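Local coordinates for cryptochrome DASH, chloroplastic/mitochondrial (Arabidopsis thaliana, PDB 2J4D), which repairs cyclobutane pyrimidine dimers in single-stranded DNA as an FAD-dependent photolyase with a folate light antenna, and may act as a blue-light photoreceptor, at residues A369-Y373 / P374-A378; A19-T22 / F23-A27; Y194-F197 / R198-V201. All blocks are in the same frame, centred on the assembly; numbering follows the deposited sequence.

Contact 1 (A369-Y373 / P374-A378); sequences AKTGY and PLIDA
The carboxylate of D377 reaches back from the first turn of helix 374-386 and fastens the loop before it through three hydrogen bonds. OD1 takes two donors: T371 N at 2.8 Å, which meets it on the syn side 19° out of the carboxylate plane, and T371 OG1 at 2.7 Å, which comes from well above that plane. OD2 uses its syn lone pair for G372 N at 3.0 Å, so both oxygens are engaged and the group is held against rotation. CG of D377 lies anti to its own carbonyl carbon (chi1 -61°), the torsion that turns the carboxylate toward the loop. Y487 OH binds OD2 as well. With OG1, T371 also accepts from Y373 N at 3.2 Å, an ST turn leading into the N-cap residue Y373, whose carbonyl O receives D377 N in the first helical bond (2.9 Å, 174° at the hydrogen). Just upstream, A369, with positive phi, is the C-prime residue of a Schellman motif closing helix 360-367; its CB rests 3.3 Å from D377 O. On the apolar side CG1 of I376 lies 3.9 Å from Y373 CB, and F400 of helix 391-404 touches T371, Y373 and I376. K370 contrasts with this buried cluster: its side chain is exposed and starts out away from 374-378.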
loop_
_atom_site.group_PDB
_atom_site.type_symbol
_atom_site.label_atom_id
_atom_site.label_comp_id
_atom_site.label_asym_id
_atom_site.label_seq_id
_atom_site.Cartn_x
_atom_site.Cartn_y
_atom_site.Cartn_z
ATOM N N ALA A 369 18.778 -12.147 -5.979
ATOM C CA ALA A 369 19.879 -11.558 -5.229
ATOM C C ALA A 369 21.224 -12.237 -5.499
ATOM O O ALA A 369 21.930 -12.610 -4.562
ATOM C CB ALA A 369 19.565 -11.606 -3.740
ATOM N N LYS A 370 21.568 -12.389 -6.774
ATOM C CA LYS A 370 22.840 -12.992 -7.175
ATOM C C LYS A 370 23.496 -12.141 -8.255
ATOM O O LYS A 370 24.049 -12.663 -9.230
ATOM C CB LYS A 370 22.620 -14.409 -7.708
ATOM C CG LYS A 370 22.119 -15.384 -6.664
ATOM C CD LYS A 370 21.594 -16.641 -7.325
ATOM C CE LYS A 370 20.873 -17.540 -6.331
ATOM N NZ LYS A 370 20.043 -18.579 -7.025
ATOM N N THR A 371 23.423 -10.825 -8.091
ATOM C CA THR A 371 24.023 -9.918 -9.059
ATOM C C THR A 371 25.518 -9.751 -8.792
ATOM O O THR A 371 26.282 -9.392 -9.691
ATOM C CB THR A 371 23.372 -8.528 -9.004
ATOM O OG1 THR A 371 23.684 -7.907 -7.752
ATOM C CG2 THR A 371 21.844 -8.649 -9.151
ATOM N N GLY A 372 25.927 -10.005 -7.554
ATOM C CA GLY A 372 27.329 -9.865 -7.202
ATOM C C GLY A 372 27.615 -8.533 -6.539
ATOM O O GLY A 372 28.734 -8.264 -6.121
ATOM N N TYR A 373 26.600 -7.681 -6.454
ATOM C CA TYR A 373 26.758 -6.380 -5.813
ATOM C C TYR A 373 25.954 -6.432 -4.531
ATOM O O TYR A 373 24.725 -6.462 -4.562
ATOM C CB TYR A 373 26.235 -5.285 -6.735
ATOM C CG TYR A 373 27.055 -5.160 -7.990
ATOM C CD1 TYR A 373 28.263 -4.473 -7.984
ATOM C CD2 TYR A 373 26.638 -5.749 -9.180
ATOM C CE1 TYR A 373 29.036 -4.369 -9.131
ATOM C CE2 TYR A 373 27.407 -5.654 -10.335
ATOM C CZ TYR A 373 28.604 -4.960 -10.301
ATOM O OH TYR A 373 29.366 -4.844 -11.442
ATOM N N PRO A 374 26.641 -6.457 -3.379
ATOM C CA PRO A 374 25.979 -6.521 -2.076
ATOM C C PRO A 374 24.813 -5.554 -1.873
ATOM O O PRO A 374 23.745 -5.964 -1.416
ATOM C CB PRO A 374 27.127 -6.284 -1.098
ATOM C CG PRO A 374 28.288 -6.948 -1.811
ATOM C CD PRO A 374 28.108 -6.426 -3.218
ATOM N N LEU A 375 25.009 -4.283 -2.211
ATOM C CA LEU A 375 23.938 -3.306 -2.030
ATOM C C LEU A 375 22.658 -3.754 -2.734
ATOM O O LEU A 375 21.567 -3.684 -2.162
ATOM C CB LEU A 375 24.369 -1.935 -2.554
ATOM C CG LEU A 375 23.379 -0.802 -2.262
ATOM C CD1 LEU A 375 23.042 -0.772 -0.780
ATOM C CD2 LEU A 375 23.977 0.526 -2.708
ATOM N N ILE A 376 22.798 -4.223 -3.970
ATOM C CA ILE A 376 21.648 -4.691 -4.742
ATOM C C ILE A 376 21.069 -5.967 -4.145
ATOM O O ILE A 376 19.882 -6.029 -3.813
ATOM C CB ILE A 376 22.022 -5.001 -6.211
ATOM C CG1 ILE A 376 22.643 -3.766 -6.880
ATOM C CG2 ILE A 376 20.775 -5.473 -6.980
ATOM C CD1 ILE A 376 21.779 -2.505 -6.820
ATOM N N ASP A 377 21.920 -6.979 -3.990
ATOM C CA ASP A 377 21.488 -8.276 -3.474
ATOM C C ASP A 377 20.816 -8.244 -2.114
ATOM O O ASP A 377 19.813 -8.927 -1.903
ATOM C CB ASP A 377 22.667 -9.266 -3.445
ATOM C CG ASP A 377 23.241 -9.530 -4.831
ATOM O OD1 ASP A 377 22.484 -9.390 -5.820
ATOM O OD2 ASP A 377 24.439 -9.886 -4.934
ATOM N N ALA A 378 21.363 -7.458 -1.193
ATOM C CA ALA A 378 20.788 -7.353 0.141
ATOM C C ALA A 378 19.357 -6.820 0.039
ATOM O O ALA A 378 18.451 -7.312 0.706
ATOM C CB ALA A 378 21.641 -6.423 1.012
#

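Contact 2 (A19-T22 / F23-A27); sequences AIKT and FERYA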
loop_
_atom_site.group_PDB
_atom_site.type_symbol
_atom_site.label_atom_id
_atom_site.label_comp_id
_atom_site.label_asym_id
_atom_site.label_seq_id
_atom_site.Cartn_x
_atom_site.Cartn_y
_atom_site.Cartn_z
ATOM N N ALA A 19 -5.878 0.292 20.120
ATOM C CA ALA A 19 -6.955 0.343 19.137
ATOM C C ALA A 19 -8.221 0.878 19.806
ATOM O O ALA A 19 -8.909 1.740 19.261
ATOM C CB ALA A 19 -7.209 -1.054 18.558
ATOM N N ILE A 20 -8.523 0.363 20.993
ATOM C CA ILE A 20 -9.697 0.812 21.721
ATOM C C ILE A 20 -9.607 2.302 22.028
ATOM O O ILE A 20 -10.581 3.033 21.850
ATOM C CB ILE A 20 -9.872 0.026 23.043
ATOM C CG1 ILE A 20 -10.273 -1.418 22.733
ATOM C CG2 ILE A 20 -10.937 0.687 23.913
ATOM C CD1 ILE A 20 -10.247 -2.337 23.931
ATOM N N LYS A 21 -8.445 2.765 22.478
ATOM C CA LYS A 21 -8.299 4.188 22.788
ATOM C C LYS A 21 -8.410 5.042 21.531
ATOM O O LYS A 21 -9.024 6.107 21.547
ATOM C CB LYS A 21 -6.963 4.472 23.477
ATOM C CG LYS A 21 -6.830 3.815 24.838
ATOM C CD LYS A 21 -5.792 4.500 25.723
ATOM C CE LYS A 21 -6.244 5.890 26.177
ATOM N NZ LYS A 21 -5.846 6.980 25.233
ATOM N N THR A 22 -7.823 4.575 20.437
ATOM C CA THR A 22 -7.875 5.324 19.189
ATOM C C THR A 22 -9.299 5.391 18.625
ATOM O O THR A 22 -9.762 6.462 18.223
ATOM C CB THR A 22 -6.907 4.717 18.151
ATOM O OG1 THR A 22 -5.572 4.771 18.671
ATOM C CG2 THR A 22 -6.946 5.502 16.842
ATOM N N PHE A 23 -9.999 4.260 18.599
ATOM C CA PHE A 23 -11.376 4.238 18.095
ATOM C C PHE A 23 -12.199 5.199 18.942
ATOM O O PHE A 23 -13.054 5.931 18.448
ATOM C CB PHE A 23 -11.962 2.822 18.196
ATOM C CG PHE A 23 -11.342 1.830 17.238
ATOM C CD1 PHE A 23 -11.438 0.459 17.478
ATOM C CD2 PHE A 23 -10.688 2.261 16.085
ATOM C CE1 PHE A 23 -10.893 -0.469 16.583
ATOM C CE2 PHE A 23 -10.140 1.345 15.182
ATOM C CZ PHE A 23 -10.243 -0.023 15.432
ATOM N N GLU A 24 -11.911 5.186 20.234
ATOM C CA GLU A 24 -12.583 6.034 21.205
ATOM C C GLU A 24 -12.335 7.505 20.875
ATOM O O GLU A 24 -13.266 8.308 20.823
ATOM C CB GLU A 24 -12.033 5.708 22.592
ATOM C CG GLU A 24 -13.002 5.867 23.729
ATOM C CD GLU A 24 -12.516 5.149 24.977
ATOM O OE1 GLU A 24 -11.472 5.563 25.534
ATOM O OE2 GLU A 24 -13.167 4.162 25.388
ATOM N N ARG A 25 -11.076 7.851 20.632
ATOM C CA ARG A 25 -10.722 9.230 20.328
ATOM C C ARG A 25 -11.440 9.812 19.115
ATOM O O ARG A 25 -11.772 10.993 19.100
ATOM C CB ARG A 25 -9.207 9.369 20.124
ATOM C CG ARG A 25 -8.773 10.804 19.801
ATOM C CD ARG A 25 -7.273 10.936 19.566
ATOM N NE ARG A 25 -6.506 10.573 20.753
ATOM C CZ ARG A 25 -5.822 9.442 20.882
ATOM N NH1 ARG A 25 -5.802 8.562 19.888
ATOM N NH2 ARG A 25 -5.171 9.188 22.010
ATOM N N TYR A 26 -11.692 8.992 18.101
ATOM C CA TYR A 26 -12.343 9.486 16.891
ATOM C C TYR A 26 -13.815 9.102 16.728
ATOM O O TYR A 26 -14.408 9.350 15.683
ATOM C CB TYR A 26 -11.548 9.016 15.670
ATOM C CG TYR A 26 -10.167 9.635 15.600
ATOM C CD1 TYR A 26 -9.977 10.906 15.057
ATOM C CD2 TYR A 26 -9.064 8.982 16.144
ATOM C CE1 TYR A 26 -8.713 11.515 15.064
ATOM C CE2 TYR A 26 -7.806 9.578 16.159
ATOM C CZ TYR A 26 -7.636 10.845 15.620
ATOM O OH TYR A 26 -6.392 11.441 15.660
ATOM N N ALA A 27 -14.405 8.518 17.763
ATOM C CA ALA A 27 -15.806 8.095 17.707
ATOM C C ALA A 27 -16.787 9.247 17.485
ATOM O O ALA A 27 -16.566 10.364 17.960
ATOM C CB ALA A 27 -16.165 7.351 18.989
HETATM O O HOH W 1 -4.611 6.255 20.997
#
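The carbonyl O of A19 does double duty on F23: it accepts F23 N at 2.8 Å in a nearly straight bond (170° at the hydrogen), and it sits 3.1 Å above the plane of the F23 ring, offset toward the rim. F23 CG lies anti to its own carbonyl carbon (chi1 -70°), which sets the ring back along the preceding turn, and CE1 comes to 4.2 Å from A19 CB.

One turn on, T22 and Y26 run side by side in the same direction. The T22 carbonyl O accepts Y26 N at 3.2 Å and also meets the edge of the tyrosine ring near its plane, while CG2 of T22 approaches CD2. R25 packs its CG over a face of that same ring.

The guanidinium of R25 is linked to T22 through a water, which donates to T22 OG1 at 2.9 Å and accepts from R25 NH1 at 2.8 Å in the plane of the guanidinium. A bend at chi3 (-62°) brings the R25 group back over the helix. There its NH2 lies 4.0 Å from K21 NZ, a pair of like charges that probably repel each other on this exposed side.

Farther out, T22 OG1 is bound to V18 O, and Y26 OH to E305 of helix 299-312, whose F301 meets the Y26 ring at a steep angle. F23 makes a cation-pi contact with R112 and touches N108 and K111 of helix 92-111. The i to i+4 bonds from A19, I20, K21 and T22 are those of an amphipathic alpha-helix: the C-terminal part of helix 12-26, with F23, T22 and Y26 packed against the protein and I20, K21, E24 and R25 facing solvent.

Contact 3 (Y194-F197 / R198-V201); sequences YTQF and RKSV
Two donors of S200 grip the carbonyl O of Q196: the hydroxyl OG at 2.8 Å and the backbone N at 3.1 Å, from opposite faces of the carbonyl plane. OG gets there because it stands anti to the serine carbonyl carbon (chi1 -60°). Against the buried ring of Y194, CB of R198 lies over one face, 4.3 Å from the centroid in a CH-pi contact, and R198 CD approaches Y194 OH at 3.5 Å; that hydroxyl hydrogen-bonds F324 O of helix 317-339. The guanidinium turns its edge to Y194 CE2, the planes 52° apart; a water joins R198 NE to T195 OG1, and E202 forms a salt bridge with NH1. CG1 of V201 makes a second CH-pi contact over the F197 ring. An alanine at Y194 would remove the ring beneath R198, which would probably leave the arginine's aliphatic stem freer to swing and F324 O without its hydroxyl partner. The Y194 side chain lies about 8 Å from the bound FAD. The chemistry implies an amphipathic turn: Y194 and F197 pack on helix 317-339, V201 against F197 and L183, and water and E202 engage the polar end of R198 while its stem lies on the Y194 ring.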
loop_
_atom_site.group_PDB
_atom_site.type_symbol
_atom_site.label_atom_id
_atom_site.label_comp_id
_atom_site.label_asym_id
_atom_site.label_seq_id
_atom_site.Cartn_x
_atom_site.Cartn_y
_atom_site.Cartn_z
ATOM N N TYR A 194 5.989 17.266 -9.670
ATOM C CA TYR A 194 5.528 17.131 -8.290
ATOM C C TYR A 194 5.579 18.416 -7.481
ATOM O O TYR A 194 4.632 18.746 -6.767
ATOM C CB TYR A 194 6.346 16.073 -7.555
ATOM C CG TYR A 194 6.072 16.040 -6.063
ATOM C CD1 TYR A 194 4.952 15.381 -5.547
ATOM C CD2 TYR A 194 6.927 16.684 -5.169
ATOM C CE1 TYR A 194 4.700 15.365 -4.171
ATOM C CE2 TYR A 194 6.682 16.677 -3.800
ATOM C CZ TYR A 194 5.571 16.017 -3.311
ATOM O OH TYR A 194 5.347 16.016 -1.960
ATOM N N THR A 195 6.696 19.131 -7.574
ATOM C CA THR A 195 6.861 20.360 -6.817
ATOM C C THR A 195 5.723 21.331 -7.070
ATOM O O THR A 195 5.233 21.981 -6.144
ATOM C CB THR A 195 8.191 21.046 -7.157
ATOM O OG1 THR A 195 9.268 20.165 -6.819
ATOM C CG2 THR A 195 8.338 22.336 -6.367
ATOM N N GLN A 196 5.299 21.430 -8.323
ATOM C CA GLN A 196 4.207 22.328 -8.656
ATOM C C GLN A 196 2.884 21.846 -8.078
ATOM O O GLN A 196 2.085 22.647 -7.596
ATOM C CB GLN A 196 4.112 22.496 -10.167
ATOM C CG GLN A 196 5.310 23.249 -10.718
ATOM C CD GLN A 196 5.603 24.522 -9.925
ATOM O OE1 GLN A 196 6.681 24.675 -9.337
ATOM N NE2 GLN A 196 4.636 25.437 -9.903
ATOM N N PHE A 197 2.656 20.535 -8.127
ATOM C CA PHE A 197 1.438 19.955 -7.566
ATOM C C PHE A 197 1.422 20.238 -6.067
ATOM O O PHE A 197 0.435 20.720 -5.517
ATOM C CB PHE A 197 1.421 18.439 -7.790
ATOM C CG PHE A 197 0.416 17.716 -6.944
ATOM C CD1 PHE A 197 -0.938 17.756 -7.258
ATOM C CD2 PHE A 197 0.825 16.986 -5.825
ATOM C CE1 PHE A 197 -1.874 17.077 -6.473
ATOM C CE2 PHE A 197 -0.103 16.306 -5.034
ATOM C CZ PHE A 197 -1.453 16.351 -5.358
ATOM N N ARG A 198 2.534 19.945 -5.408
ATOM C CA ARG A 198 2.623 20.160 -3.970
ATOM C C ARG A 198 2.407 21.614 -3.570
ATOM O O ARG A 198 1.598 21.911 -2.681
ATOM C CB ARG A 198 3.976 19.687 -3.439
ATOM C CG ARG A 198 4.141 19.896 -1.937
ATOM C CD ARG A 198 5.513 19.450 -1.461
ATOM N NE ARG A 198 6.580 20.261 -2.040
ATOM C CZ ARG A 198 6.784 21.543 -1.751
ATOM N NH1 ARG A 198 5.995 22.165 -0.885
ATOM N NH2 ARG A 198 7.774 22.202 -2.334
ATOM N N LYS A 199 3.131 22.525 -4.213
ATOM C CA LYS A 199 2.986 23.935 -3.874
ATOM C C LYS A 199 1.543 24.389 -4.031
ATOM O O LYS A 199 1.042 25.164 -3.217
ATOM C CB LYS A 199 3.895 24.807 -4.747
ATOM C CG LYS A 199 5.377 24.610 -4.491
ATOM C CD LYS A 199 6.199 25.693 -5.183
ATOM C CE LYS A 199 7.694 25.410 -5.086
ATOM N NZ LYS A 199 8.174 25.265 -3.681
ATOM N N SER A 200 0.870 23.887 -5.066
ATOM C CA SER A 200 -0.517 24.265 -5.321
ATOM C C SER A 200 -1.511 23.779 -4.283
ATOM O O SER A 200 -2.325 24.560 -3.793
ATOM C CB SER A 200 -0.968 23.777 -6.700
ATOM O OG SER A 200 -0.165 24.350 -7.708
ATOM N N VAL A 201 -1.472 22.493 -3.947
ATOM C CA VAL A 201 -2.418 22.001 -2.957
ATOM C C VAL A 201 -2.144 22.602 -1.586
ATOM O O VAL A 201 -3.080 22.925 -0.857
ATOM C CB VAL A 201 -2.426 20.451 -2.866
ATOM C CG1 VAL A 201 -2.861 19.868 -4.207
ATOM C CG2 VAL A 201 -1.051 19.928 -2.472
HETATM O O HOH W 2 8.845 19.680 -3.694
#

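From the N terminus, contact 2 comes first, within the last turns of helix 12-26; contact 3 follows at the start of helix 194-204, and contact 1 comes last, where the chain leaves helix 360-367 and enters helix 374-386. Each joins adjoining segments, so none closes a long loop; the three run in series, neither nesting nor crossing. Contact 2 sets the N-terminal helix against helices 92-111 and 299-312. Contact 3 ties helix 194-204 to helix 317-339 near FAD. Contact 1 organises a helix-loop-helix junction in the FAD-binding domain, about 44 Å from contact 2 between centres and across the chain's centre from it.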